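Local coordinates for macrodomain protein (Streptomyces coelicolor, PDB 5E3B) that probably removes ADP-ribose from modified targets such as ADP-ribosylated thymidine in DNA by hydrolysis, and limits antibiotic production, which rises when the protein is disrupted, at residues A[72-75]-A[81-84]; A[96-101]-A[130-135]. One frame throughout, in Å; residues are numbered along the deposited sequence.

Contact 1 of 2, residues A[72-75]-A[81-84]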
loop_
_atom_site.group_PDB
_atom_site.type_symbol
_atom_site.label_atom_id
_atom_site.label_comp_id
_atom_site.label_asym_id
_atom_site.label_seq_id
_atom_site.Cartn_x
_atom_site.Cartn_y
_atom_site.Cartn_z
ATOM N N ARG A 72 -2.341 -8.284 -11.554
ATOM C CA ARG A 72 -3.299 -8.791 -12.596
ATOM C C ARG A 72 -3.350 -10.305 -12.510
ATOM O O ARG A 72 -4.458 -10.853 -12.646
ATOM C CB ARG A 72 -2.873 -8.279 -13.964
ATOM C CG ARG A 72 -2.991 -6.786 -14.146
ATOM C CD ARG A 72 -2.971 -6.435 -15.596
ATOM N NE ARG A 72 -2.921 -4.982 -15.827
ATOM C CZ ARG A 72 -3.978 -4.169 -15.860
ATOM N NH1 ARG A 72 -5.158 -4.539 -15.517
ATOM N NH2 ARG A 72 -3.713 -2.889 -16.067
ATOM N N ALA A 73 -2.214 -10.960 -12.294
ATOM C CA ALA A 73 -2.185 -12.439 -12.207
ATOM C C ALA A 73 -2.925 -12.903 -10.977
ATOM O O ALA A 73 -3.740 -13.840 -11.007
ATOM C CB ALA A 73 -0.791 -12.917 -12.189
ATOM N N TRP A 74 -2.704 -12.231 -9.843
ATOM C CA TRP A 74 -3.400 -12.498 -8.589
ATOM C C TRP A 74 -4.896 -12.420 -8.751
ATOM O O TRP A 74 -5.617 -13.343 -8.422
ATOM C CB TRP A 74 -2.793 -11.620 -7.514
ATOM C CG TRP A 74 -3.178 -11.821 -6.067
ATOM C CD1 TRP A 74 -3.403 -13.008 -5.427
ATOM C CD2 TRP A 74 -3.257 -10.791 -5.088
ATOM N NE1 TRP A 74 -3.641 -12.765 -4.061
ATOM C CE2 TRP A 74 -3.598 -11.421 -3.833
ATOM C CE3 TRP A 74 -3.132 -9.392 -5.135
ATOM C CZ2 TRP A 74 -3.736 -10.684 -2.670
ATOM C CZ3 TRP A 74 -3.314 -8.634 -3.962
ATOM C CH2 TRP A 74 -3.612 -9.329 -2.741
ATOM N N HIS A 75 -5.387 -11.333 -9.295
ATOM C CA HIS A 75 -6.801 -11.186 -9.570
ATOM C C HIS A 75 -7.303 -12.290 -10.602
ATOM O O HIS A 75 -8.348 -12.894 -10.346
ATOM C CB HIS A 75 -7.042 -9.817 -10.136
ATOM C CG HIS A 75 -8.429 -9.637 -10.598
ATOM N ND1 HIS A 75 -8.736 -9.811 -11.947
ATOM C CD2 HIS A 75 -9.594 -9.412 -9.968
ATOM C CE1 HIS A 75 -10.021 -9.640 -12.114
ATOM N NE2 HIS A 75 -10.579 -9.425 -10.953
ATOM N N ASN A 81 -6.802 -18.820 -5.329
ATOM C CA ASN A 81 -5.911 -18.164 -4.420
ATOM C C ASN A 81 -6.591 -17.269 -3.340
ATOM O O ASN A 81 -7.821 -17.342 -3.205
ATOM C CB ASN A 81 -4.779 -17.437 -5.243
ATOM C CG ASN A 81 -5.249 -16.116 -5.897
ATOM O OD1 ASN A 81 -6.144 -15.502 -5.436
ATOM N ND2 ASN A 81 -4.625 -15.757 -6.991
ATOM N N ASP A 82 -5.813 -16.467 -2.543
ATOM C CA ASP A 82 -6.267 -15.486 -1.441
ATOM C C ASP A 82 -6.792 -14.092 -1.835
ATOM O O ASP A 82 -7.218 -13.261 -0.980
ATOM C CB ASP A 82 -5.262 -15.377 -0.218
ATOM C CG ASP A 82 -4.346 -14.053 -0.168
ATOM O OD1 ASP A 82 -3.872 -13.572 -1.220
ATOM O OD2 ASP A 82 -4.022 -13.554 0.969
ATOM N N PHE A 83 -6.820 -13.819 -3.146
ATOM C CA PHE A 83 -7.268 -12.499 -3.569
ATOM C C PHE A 83 -8.630 -12.157 -3.019
ATOM O O PHE A 83 -9.574 -12.960 -3.169
ATOM C CB PHE A 83 -7.313 -12.429 -5.114
ATOM C CG PHE A 83 -7.662 -11.064 -5.623
ATOM C CD1 PHE A 83 -8.994 -10.703 -5.784
ATOM C CD2 PHE A 83 -6.681 -10.155 -5.967
ATOM C CE1 PHE A 83 -9.328 -9.447 -6.278
ATOM C CE2 PHE A 83 -6.982 -8.891 -6.423
ATOM C CZ PHE A 83 -8.309 -8.524 -6.566
ATOM N N GLY A 84 -8.738 -10.989 -2.406
ATOM C CA GLY A 84 -9.949 -10.491 -1.798
ATOM C C GLY A 84 -9.698 -9.319 -0.924
ATOM O O GLY A 84 -8.552 -9.003 -0.582
#
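W74, near the end of helix 66-76, meets N81, D82 and F83 with its backbone carbonyl, its indole N-H and one ring face. The carbonyl is served by the amide of N81: ND2 of N81 donates to O of W74 over 3.0 Å, almost straight at 175°. The donor lies in the carbonyl plane on a lone pair, and the acceptor lies nearly in the plane of the amide. OD1 of N81 accepts from N of F83 at 2.9 Å, with the donor above the carbonyl plane, which makes an Asx turn. Both ends being engaged fixes the amide's flip. CG of N81 sits between the backbone N and carbonyl carbon (chi1 77°), a setting that turns the amide back over its own chain as well as toward the helix.

This is the turn that follows helix 66-76 and leads into strand 88-94, an edge strand of the macrodomain sheet. Here D82 offers the indole an acceptor, though in one of its two conformers: NE1 of W74 donates to OD1 of D82 at 3.0 Å. That oxygen lies close to the indole plane, but the N-H...O angle of 137° is distinctly bent, and the bond is doubtful.

F83 fills the space between the two helix side chains. It turns its edge to the indole face in a T-shaped pair, planes nearly perpendicular, CD2 of F83 standing 3.6 Å from CD2 of W74, while its CB lies over the five-membered ring as a CH-pi contact. One face of the phenyl ring in turn receives CA of H75, 3.9 Å from its centroid, and the edge of the H75 imidazole, completing a three-ring aromatic cluster. I103 of strand 97-105 touches both W74 and F83.

Contact 2 of 2, residues A[96-101]-A[130-135]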
loop_
_atom_site.group_PDB
_atom_site.type_symbol
_atom_site.label_atom_id
_atom_site.label_comp_id
_atom_site.label_asym_id
_atom_site.label_seq_id
_atom_site.Cartn_x
_atom_site.Cartn_y
_atom_site.Cartn_z
ATOM N N TYR A 96 16.322 -4.184 -1.849
ATOM C CA TYR A 96 15.712 -3.953 -0.540
ATOM C C TYR A 96 14.513 -3.045 -0.699
ATOM O O TYR A 96 14.234 -2.271 0.238
ATOM C CB TYR A 96 16.748 -3.377 0.379
ATOM C CG TYR A 96 17.953 -4.349 0.502
ATOM C CD1 TYR A 96 17.790 -5.521 1.195
ATOM C CD2 TYR A 96 19.176 -4.050 -0.117
ATOM C CE1 TYR A 96 18.797 -6.485 1.272
ATOM C CE2 TYR A 96 20.263 -4.960 -0.009
ATOM C CZ TYR A 96 20.050 -6.168 0.689
ATOM O OH TYR A 96 21.051 -7.115 0.831
ATOM N N VAL A 97 13.745 -3.234 -1.762
ATOM C CA VAL A 97 12.488 -2.493 -1.908
ATOM C C VAL A 97 11.351 -3.510 -2.303
ATOM O O VAL A 97 11.516 -4.335 -3.272
ATOM C CB VAL A 97 12.541 -1.320 -2.903
ATOM C CG1 VAL A 97 11.186 -0.617 -2.964
ATOM C CG2 VAL A 97 13.692 -0.312 -2.542
ATOM N N TRP A 98 10.184 -3.377 -1.648
ATOM C CA TRP A 98 9.018 -4.152 -1.896
ATOM C C TRP A 98 7.839 -3.177 -2.109
ATOM O O TRP A 98 7.833 -2.109 -1.560
ATOM C CB TRP A 98 8.646 -5.019 -0.704
ATOM C CG TRP A 98 9.253 -6.437 -0.713
ATOM C CD1 TRP A 98 8.641 -7.573 -1.155
ATOM C CD2 TRP A 98 10.527 -6.809 -0.347
ATOM N NE1 TRP A 98 9.442 -8.646 -1.073
ATOM C CE2 TRP A 98 10.626 -8.198 -0.557
ATOM C CE3 TRP A 98 11.598 -6.113 0.174
ATOM C CZ2 TRP A 98 11.787 -8.944 -0.282
ATOM C CZ3 TRP A 98 12.725 -6.793 0.417
ATOM C CH2 TRP A 98 12.827 -8.231 0.181
ATOM N N VAL A 99 6.946 -3.581 -2.966
ATOM C CA VAL A 99 5.591 -2.956 -3.111
ATOM C C VAL A 99 4.542 -3.870 -2.516
ATOM O O VAL A 99 4.462 -5.075 -2.867
ATOM C CB VAL A 99 5.307 -2.629 -4.579
ATOM C CG1 VAL A 99 3.930 -2.062 -4.762
ATOM C CG2 VAL A 99 6.374 -1.654 -5.078
ATOM N N ALA A 100 3.647 -3.297 -1.690
ATOM C CA ALA A 100 2.572 -4.027 -1.080
ATOM C C ALA A 100 1.287 -3.569 -1.741
ATOM O O ALA A 100 0.831 -2.431 -1.567
ATOM C CB ALA A 100 2.472 -3.724 0.460
ATOM N N ASN A 101 0.736 -4.434 -2.580
ATOM C CA ASN A 101 -0.524 -4.196 -3.211
ATOM C C ASN A 101 -1.659 -4.653 -2.247
ATOM O O ASN A 101 -1.854 -5.851 -2.016
ATOM C CB ASN A 101 -0.676 -4.991 -4.507
ATOM C CG ASN A 101 0.316 -4.656 -5.620
ATOM O OD1 ASN A 101 0.852 -3.572 -5.759
ATOM N ND2 ASN A 101 0.590 -5.699 -6.425
ATOM N N ALA A 130 2.071 -4.377 8.307
ATOM C CA ALA A 130 2.826 -4.246 9.520
ATOM C C ALA A 130 3.522 -5.548 9.875
ATOM O O ALA A 130 4.680 -5.511 10.234
ATOM C CB ALA A 130 2.003 -3.764 10.640
ATOM N N ASP A 131 2.811 -6.675 9.802
ATOM C CA ASP A 131 3.478 -7.989 10.105
ATOM C C ASP A 131 4.713 -8.157 9.249
ATOM O O ASP A 131 5.793 -8.602 9.672
ATOM C CB ASP A 131 2.524 -9.144 9.947
ATOM C CG ASP A 131 1.276 -9.048 10.893
ATOM O OD1 ASP A 131 1.375 -8.452 11.992
ATOM O OD2 ASP A 131 0.175 -9.491 10.491
ATOM N N ARG A 132 4.551 -7.926 7.934
ATOM C CA ARG A 132 5.681 -8.157 6.976
ATOM C C ARG A 132 6.787 -7.163 7.130
ATOM O O ARG A 132 7.991 -7.485 7.105
ATOM C CB ARG A 132 5.072 -8.213 5.580
ATOM C CG ARG A 132 5.973 -8.596 4.407
ATOM C CD ARG A 132 6.378 -10.054 4.505
ATOM N NE ARG A 132 7.214 -10.375 3.326
ATOM C CZ ARG A 132 8.427 -10.953 3.382
ATOM N NH1 ARG A 132 9.005 -11.306 4.495
ATOM N NH2 ARG A 132 9.061 -11.171 2.217
ATOM N N ALA A 133 6.443 -5.874 7.377
ATOM C CA ALA A 133 7.439 -4.846 7.597
ATOM C C ALA A 133 8.175 -5.093 8.868
ATOM O O ALA A 133 9.419 -4.936 8.876
ATOM C CB ALA A 133 6.780 -3.439 7.573
ATOM N N ALA A 134 7.530 -5.635 9.875
ATOM C CA ALA A 134 8.276 -5.907 11.128
ATOM C C ALA A 134 9.320 -6.989 10.896
ATOM O O ALA A 134 10.472 -6.810 11.247
ATOM C CB ALA A 134 7.340 -6.266 12.203
ATOM N N GLU A 135 8.925 -8.072 10.206
ATOM C CA GLU A 135 9.949 -9.091 9.964
ATOM C C GLU A 135 11.046 -8.705 9.046
ATOM O O GLU A 135 12.171 -9.157 9.242
ATOM C CB GLU A 135 9.376 -10.410 9.608
ATOM C CG GLU A 135 8.740 -10.484 8.312
ATOM C CD GLU A 135 8.115 -11.855 8.054
ATOM O OE1 GLU A 135 8.172 -12.775 8.900
ATOM O OE2 GLU A 135 7.604 -11.989 6.958
#
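R132 reaches from helix 119-136 toward the indole of W98 on strand 97-105, and this pair makes the contact. Along the helix, A130 and D131 come first. The side chain of A130 packs on R168 and I170, and D131 forms a salt bridge with R168, tying this turn to the loop that holds both. R132 follows, with its CB directed at the strand. Its CG is anti to the backbone N (chi1 -173°) and the chain bends at chi2, carrying the guanidinium out beside the indole. NH2 of R132 comes to 4.2 Å from NE1 of W98, with the two flat groups steeply inclined, 76° apart. The cation-pi geometry is long, CZ of R132 lying 5.5 Å from the centroid of the five-membered ring of W98, so any attraction is weak. The R132 side chain also touches F90 and M41 on the strands flanking 97-105. A helical turn on, E135 pairs with the arginine: NH1 of R132 bonds to OE2 of E135 at 2.9 Å in a salt bridge, from above the carboxylate plane. A helix laid thus against the central mixed beta-sheet belongs to the three-layer alpha/beta/alpha architecture of the macrodomain.

Both segments of contact 1 precede those of contact 2 in sequence, and the two centres lie about 18 Å apart within the one macrodomain. Strand 97-105 connects them. Its early part, in 96-101, faces helix 119-136 in contact 2, while I103 further along packs on W74 and F83 of contact 1. The two contacts also meet directly, CZ3 of W74 standing 3.7 Å from O of N101, so helix 66-76 packs against the strand on which contact 2 also draws. That helix and the turn after it lead through edge strand 88-94 into strand 97-105, its antiparallel neighbour. Contact 1 joins neighbouring pieces of chain at the periphery, whereas contact 2 brings together sheet and helix 29 residues apart.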